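Local coordinates for galactofuranose-binding protein YtfQ (Escherichia coli, PDB 2VK2) that binds alpha- and beta-galactofuranose in the periplasm as the solute-binding component of an ABC transporter for this sugar, at residues 105-119 against 242-255. Numbering follows the deposited sequence.
Sequences VTADNILEGKLIGDW and NASVELTPNMAGPA. With GZL (beta-D-galactofuranose), chain B.
Val245 of strand 243-246 meets helix 109-119 with both its methyls, CG1 beside the aliphatic CG of Glu112 and CG2 3.8 Å from Ile116 CD1; a beta-branched residue reaches Glu112, Leu115 and Ile116 at once with little length. From Glu112 CB the chain sets out with CG beside the backbone N (chi1 -70°), which brings CG to 4.0 Å from Val245 CG1. Extended through CD (chi2 173°), it carries the carboxylate out across Leu247. There OE2 sits 3.5 Å from Leu247 CD1 and accepts a 2.6 Å bond from a water that also donates to Glu246 O, while OE1 forms a salt bridge with Arg146, a second-shell acid likely to orient an arginine that itself hydrogen-bonds the sugar. Leu247 CD1 also presses on Ala107 CB, tightly at 3.5 Å, which suits alanine's small methyl; CD2 touches sugar C6. Ala243 CB stands over Trp119's six-membered ring in a CH-pi contact, and Trp119 CH2 lies 3.6 Å from Asn242 CB. Replacing Trp119 with an alanine would probably leave the Ala243 methyl without its aromatic floor and open a gap beside Asn242. Met251 and Pro254 pack on Val105. Each segment joins the two lobes' sheets, as hinge crossovers do in type I periplasmic sugar-binding proteins.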
loop_
_atom_site.group_PDB
_atom_site.type_symbol
_atom_site.label_atom_id
_atom_site.label_comp_id
_atom_site.label_asym_id
_atom_site.label_seq_id
_atom_site.Cartn_x
_atom_site.Cartn_y
_atom_site.Cartn_z
ATOM N N VAL A 105 -5.911 -1.836 10.948
ATOM C CA VAL A 105 -6.834 -1.581 9.847
ATOM C C VAL A 105 -6.042 -1.705 8.557
ATOM O O VAL A 105 -5.071 -0.980 8.352
ATOM C CB VAL A 105 -7.459 -0.180 9.932
ATOM C CG1 VAL A 105 -8.479 0.011 8.808
ATOM C CG2 VAL A 105 -8.110 0.034 11.291
ATOM N N THR A 106 -6.434 -2.634 7.695
ATOM C CA THR A 106 -5.610 -2.969 6.545
ATOM C C THR A 106 -6.396 -3.797 5.547
ATOM O O THR A 106 -7.396 -4.414 5.897
ATOM C CB THR A 106 -4.350 -3.761 7.003
ATOM O OG1 THR A 106 -3.514 -4.063 5.878
ATOM C CG2 THR A 106 -4.747 -5.056 7.706
ATOM N N ALA A 107 -5.951 -3.790 4.297
ATOM C CA ALA A 107 -6.413 -4.776 3.335
ATOM C C ALA A 107 -5.759 -6.122 3.641
ATOM O O ALA A 107 -4.792 -6.206 4.409
ATOM C CB ALA A 107 -6.077 -4.340 1.922
ATOM N N ASP A 108 -6.314 -7.173 3.052
ATOM C CA ASP A 108 -5.642 -8.461 2.973
ATOM C C ASP A 108 -4.666 -8.326 1.809
ATOM O O ASP A 108 -5.053 -8.410 0.645
ATOM C CB ASP A 108 -6.664 -9.573 2.737
ATOM C CG ASP A 108 -6.034 -10.947 2.593
ATOM O OD1 ASP A 108 -4.803 -11.046 2.397
ATOM O OD2 ASP A 108 -6.793 -11.938 2.663
ATOM N N ASN A 109 -3.400 -8.084 2.129
ATOM C CA ASN A 109 -2.408 -7.747 1.113
ATOM C C ASN A 109 -1.923 -8.972 0.347
ATOM O O ASN A 109 -1.469 -8.856 -0.791
ATOM C CB ASN A 109 -1.248 -6.983 1.748
ATOM C CG ASN A 109 -1.717 -5.764 2.514
ATOM O OD1 ASN A 109 -2.280 -4.830 1.941
ATOM N ND2 ASN A 109 -1.501 -5.773 3.817
ATOM N N ILE A 110 -2.038 -10.147 0.963
ATOM C CA ILE A 110 -1.802 -11.396 0.254
ATOM C C ILE A 110 -2.856 -11.540 -0.843
ATOM O O ILE A 110 -2.531 -11.840 -1.994
ATOM C CB ILE A 110 -1.831 -12.620 1.202
ATOM C CG1 ILE A 110 -0.740 -12.494 2.275
ATOM C CG2 ILE A 110 -1.644 -13.901 0.404
ATOM C CD1 ILE A 110 -0.684 -13.645 3.252
ATOM N N LEU A 111 -4.116 -11.298 -0.489
ATOM C CA LEU A 111 -5.209 -11.317 -1.462
ATOM C C LEU A 111 -4.980 -10.341 -2.614
ATOM O O LEU A 111 -5.230 -10.680 -3.765
ATOM C CB LEU A 111 -6.551 -11.010 -0.789
ATOM C CG LEU A 111 -7.756 -10.851 -1.724
ATOM C CD1 LEU A 111 -8.054 -12.156 -2.457
ATOM C CD2 LEU A 111 -8.966 -10.378 -0.934
ATOM N N GLU A 112 -4.519 -9.133 -2.315
ATOM C CA GLU A 112 -4.249 -8.148 -3.365
ATOM C C GLU A 112 -3.283 -8.715 -4.402
ATOM O O GLU A 112 -3.514 -8.591 -5.606
ATOM C CB GLU A 112 -3.669 -6.869 -2.771
ATOM C CG GLU A 112 -4.645 -6.047 -1.944
ATOM C CD GLU A 112 -3.967 -4.887 -1.257
ATOM O OE1 GLU A 112 -2.792 -5.043 -0.872
ATOM O OE2 GLU A 112 -4.594 -3.817 -1.107
ATOM N N GLY A 113 -2.200 -9.333 -3.938
ATOM C CA GLY A 113 -1.230 -9.958 -4.835
ATOM C C GLY A 113 -1.823 -11.118 -5.613
ATOM O O GLY A 113 -1.551 -11.286 -6.803
ATOM N N LYS A 114 -2.646 -11.913 -4.938
ATOM C CA LYS A 114 -3.340 -13.036 -5.561
ATOM C C LYS A 114 -4.282 -12.586 -6.673
ATOM O O LYS A 114 -4.372 -13.235 -7.711
ATOM C CB LYS A 114 -4.129 -13.806 -4.504
ATOM C CG LYS A 114 -4.880 -15.018 -5.011
ATOM C CD LYS A 114 -5.639 -15.674 -3.875
ATOM C CE LYS A 114 -6.306 -16.961 -4.305
ATOM N NZ LYS A 114 -7.326 -16.734 -5.360
ATOM N N LEU A 115 -4.996 -11.488 -6.446
ATOM C CA LEU A 115 -5.921 -10.975 -7.457
ATOM C C LEU A 115 -5.193 -10.626 -8.755
ATOM O O LEU A 115 -5.679 -10.933 -9.845
ATOM C CB LEU A 115 -6.684 -9.758 -6.929
ATOM C CG LEU A 115 -7.733 -10.052 -5.853
ATOM C CD1 LEU A 115 -8.254 -8.755 -5.256
ATOM C CD2 LEU A 115 -8.879 -10.891 -6.412
ATOM N N ILE A 116 -4.026 -9.996 -8.641
ATOM C CA ILE A 116 -3.223 -9.667 -9.822
ATOM C C ILE A 116 -2.647 -10.931 -10.467
ATOM O O ILE A 116 -2.663 -11.065 -11.694
ATOM C CB ILE A 116 -2.080 -8.679 -9.480
ATOM C CG1 ILE A 116 -2.644 -7.315 -9.055
ATOM C CG2 ILE A 116 -1.129 -8.517 -10.666
ATOM C CD1 ILE A 116 -3.415 -6.580 -10.155
ATOM N N GLY A 117 -2.151 -11.855 -9.648
ATOM C CA GLY A 117 -1.611 -13.115 -10.151
ATOM C C GLY A 117 -2.642 -13.953 -10.886
ATOM O O GLY A 117 -2.373 -14.461 -11.978
ATOM N N ASP A 118 -3.827 -14.088 -10.293
ATOM C CA ASP A 118 -4.929 -14.829 -10.914
ATOM C C ASP A 118 -5.316 -14.191 -12.250
ATOM O O ASP A 118 -5.545 -14.890 -13.243
ATOM C CB ASP A 118 -6.164 -14.859 -10.002
ATOM C CG ASP A 118 -5.991 -15.752 -8.782
ATOM O OD1 ASP A 118 -5.019 -16.533 -8.718
ATOM O OD2 ASP A 118 -6.854 -15.668 -7.883
ATOM N N TRP A 119 -5.385 -12.864 -12.268
ATOM C CA TRP A 119 -5.686 -12.135 -13.493
ATOM C C TRP A 119 -4.652 -12.453 -14.574
ATOM O O TRP A 119 -5.012 -12.735 -15.720
ATOM C CB TRP A 119 -5.751 -10.622 -13.243
ATOM C CG TRP A 119 -5.711 -9.863 -14.524
ATOM C CD1 TRP A 119 -6.754 -9.626 -15.367
ATOM C CD2 TRP A 119 -4.554 -9.290 -15.141
ATOM N NE1 TRP A 119 -6.321 -8.928 -16.467
ATOM C CE2 TRP A 119 -4.975 -8.706 -16.353
ATOM C CE3 TRP A 119 -3.205 -9.205 -14.784
ATOM C CZ2 TRP A 119 -4.093 -8.048 -17.208
ATOM C CZ3 TRP A 119 -2.331 -8.549 -15.632
ATOM C CH2 TRP A 119 -2.779 -7.979 -16.831
ATOM N N ASN A 242 -3.056 -2.303 -17.451
ATOM C CA ASN A 242 -4.008 -3.411 -17.618
ATOM C C ASN A 242 -4.857 -3.781 -16.415
ATOM O O ASN A 242 -6.027 -4.107 -16.575
ATOM C CB ASN A 242 -3.287 -4.664 -18.112
ATOM C CG ASN A 242 -2.581 -4.435 -19.413
ATOM O OD1 ASN A 242 -3.179 -4.522 -20.490
ATOM N ND2 ASN A 242 -1.313 -4.111 -19.330
ATOM N N ALA A 243 -4.275 -3.774 -15.220
ATOM C CA ALA A 243 -4.975 -4.289 -14.044
ATOM C C ALA A 243 -4.517 -3.591 -12.773
ATOM O O ALA A 243 -3.322 -3.389 -12.568
ATOM C CB ALA A 243 -4.750 -5.795 -13.930
ATOM N N SER A 244 -5.472 -3.218 -11.927
ATOM C CA SER A 244 -5.150 -2.656 -10.618
ATOM C C SER A 244 -6.172 -3.059 -9.569
ATOM O O SER A 244 -7.369 -3.101 -9.838
ATOM C CB SER A 244 -5.064 -1.131 -10.683
ATOM O OG SER A 244 -4.755 -0.583 -9.405
ATOM N N VAL A 245 -5.690 -3.321 -8.359
ATOM C CA VAL A 245 -6.550 -3.650 -7.232
ATOM C C VAL A 245 -6.762 -2.403 -6.381
ATOM O O VAL A 245 -5.800 -1.774 -5.942
ATOM C CB VAL A 245 -5.931 -4.768 -6.370
ATOM C CG1 VAL A 245 -6.788 -5.032 -5.144
ATOM C CG2 VAL A 245 -5.775 -6.040 -7.192
ATOM N N GLU A 246 -8.022 -2.055 -6.145
ATOM C CA GLU A 246 -8.356 -0.890 -5.335
ATOM C C GLU A 246 -8.029 -1.112 -3.861
ATOM O O GLU A 246 -8.328 -2.168 -3.306
ATOM C CB GLU A 246 -9.843 -0.569 -5.466
ATOM C CG GLU A 246 -10.280 0.670 -4.710
ATOM C CD GLU A 246 -11.786 0.790 -4.617
ATOM O OE1 GLU A 246 -12.363 1.573 -5.395
ATOM O OE2 GLU A 246 -12.392 0.102 -3.768
ATOM N N LEU A 247 -7.440 -0.091 -3.245
ATOM C CA LEU A 247 -7.193 -0.044 -1.809
ATOM C C LEU A 247 -7.815 1.238 -1.278
ATOM O O LEU A 247 -7.451 2.327 -1.718
ATOM C CB LEU A 247 -5.692 -0.032 -1.536
ATOM C CG LEU A 247 -5.257 0.142 -0.076
ATOM C CD1 LEU A 247 -5.643 -1.076 0.748
ATOM C CD2 LEU A 247 -3.768 0.393 -0.008
ATOM N N THR A 248 -8.747 1.130 -0.336
ATOM C CA THR A 248 -9.376 2.334 0.202
ATOM C C THR A 248 -8.342 3.222 0.894
ATOM O O THR A 248 -7.532 2.731 1.674
ATOM C CB THR A 248 -10.527 2.032 1.181
ATOM O OG1 THR A 248 -11.105 3.269 1.614
ATOM C CG2 THR A 248 -10.043 1.248 2.395
ATOM N N PRO A 249 -8.334 4.531 0.581
ATOM C CA PRO A 249 -7.528 5.443 1.388
ATOM C C PRO A 249 -8.074 5.653 2.801
ATOM O O PRO A 249 -7.357 6.178 3.648
ATOM C CB PRO A 249 -7.580 6.761 0.598
ATOM C CG PRO A 249 -8.079 6.395 -0.752
ATOM C CD PRO A 249 -8.978 5.232 -0.541
ATOM N N ASN A 250 -9.319 5.252 3.054
ATOM C CA ASN A 250 -9.939 5.476 4.356
ATOM C C ASN A 250 -9.584 4.389 5.368
ATOM O O ASN A 250 -10.417 3.568 5.765
ATOM C CB ASN A 250 -11.456 5.618 4.221
ATOM C CG ASN A 250 -12.098 6.178 5.477
ATOM O OD1 ASN A 250 -11.412 6.490 6.454
ATOM N ND2 ASN A 250 -13.418 6.305 5.460
ATOM N N MET A 251 -8.326 4.411 5.784
ATOM C CA MET A 251 -7.841 3.551 6.852
ATOM C C MET A 251 -8.103 4.185 8.212
ATOM O O MET A 251 -8.318 3.479 9.194
ATOM C CB MET A 251 -6.346 3.296 6.669
ATOM C CG MET A 251 -6.024 2.538 5.397
ATOM S SD MET A 251 -6.506 0.811 5.513
ATOM C CE MET A 251 -6.237 0.266 3.826
ATOM N N ALA A 252 -8.102 5.515 8.263
ATOM C CA ALA A 252 -8.292 6.234 9.524
ATOM C C ALA A 252 -9.723 6.130 10.053
ATOM O O ALA A 252 -9.929 6.056 11.267
ATOM C CB ALA A 252 -7.885 7.693 9.372
ATOM N N GLY A 253 -10.705 6.124 9.154
ATOM C CA GLY A 253 -12.111 6.045 9.546
ATOM C C GLY A 253 -12.423 4.895 10.488
ATOM O O GLY A 253 -12.917 5.114 11.598
ATOM N N PRO A 254 -12.162 3.651 10.052
ATOM C CA PRO A 254 -12.359 2.502 10.940
ATOM C C PRO A 254 -11.554 2.565 12.248
ATOM O O PRO A 254 -12.017 2.064 13.272
ATOM C CB PRO A 254 -11.923 1.312 10.077
ATOM C CG PRO A 254 -12.098 1.780 8.676
ATOM C CD PRO A 254 -11.740 3.231 8.704
ATOM N N ALA A 255 -10.373 3.179 12.223
ATOM C CA ALA A 255 -9.589 3.357 13.446
ATOM C C ALA A 255 -10.272 4.340 14.394
ATOM O O ALA A 255 -10.366 4.082 15.596
ATOM C CB ALA A 255 -8.180 3.815 13.119
HETATM C C6 GZL B . -0.786 0.071 1.642
HETATM C C5 GZL B . 0.466 0.540 1.816
HETATM C C4 GZL B . 1.343 1.050 0.688
HETATM C C3 GZL B . 0.769 1.392 -0.660
HETATM C C2 GZL B . 1.246 2.557 -1.077
HETATM O O6 GZL B . -1.509 -0.386 2.668
HETATM O O5 GZL B . 1.020 0.480 3.032
HETATM O O4 GZL B . 1.995 2.265 1.080
HETATM O O3 GZL B . -0.025 0.571 -1.337
HETATM C C1 GZL B . 2.079 3.182 -0.017
HETATM O O2 GZL B . 1.038 3.171 -2.243
HETATM O O1 GZL B . 3.434 3.331 -0.427
HETATM O O HOH W 1 -7.206 -3.569 -1.244
#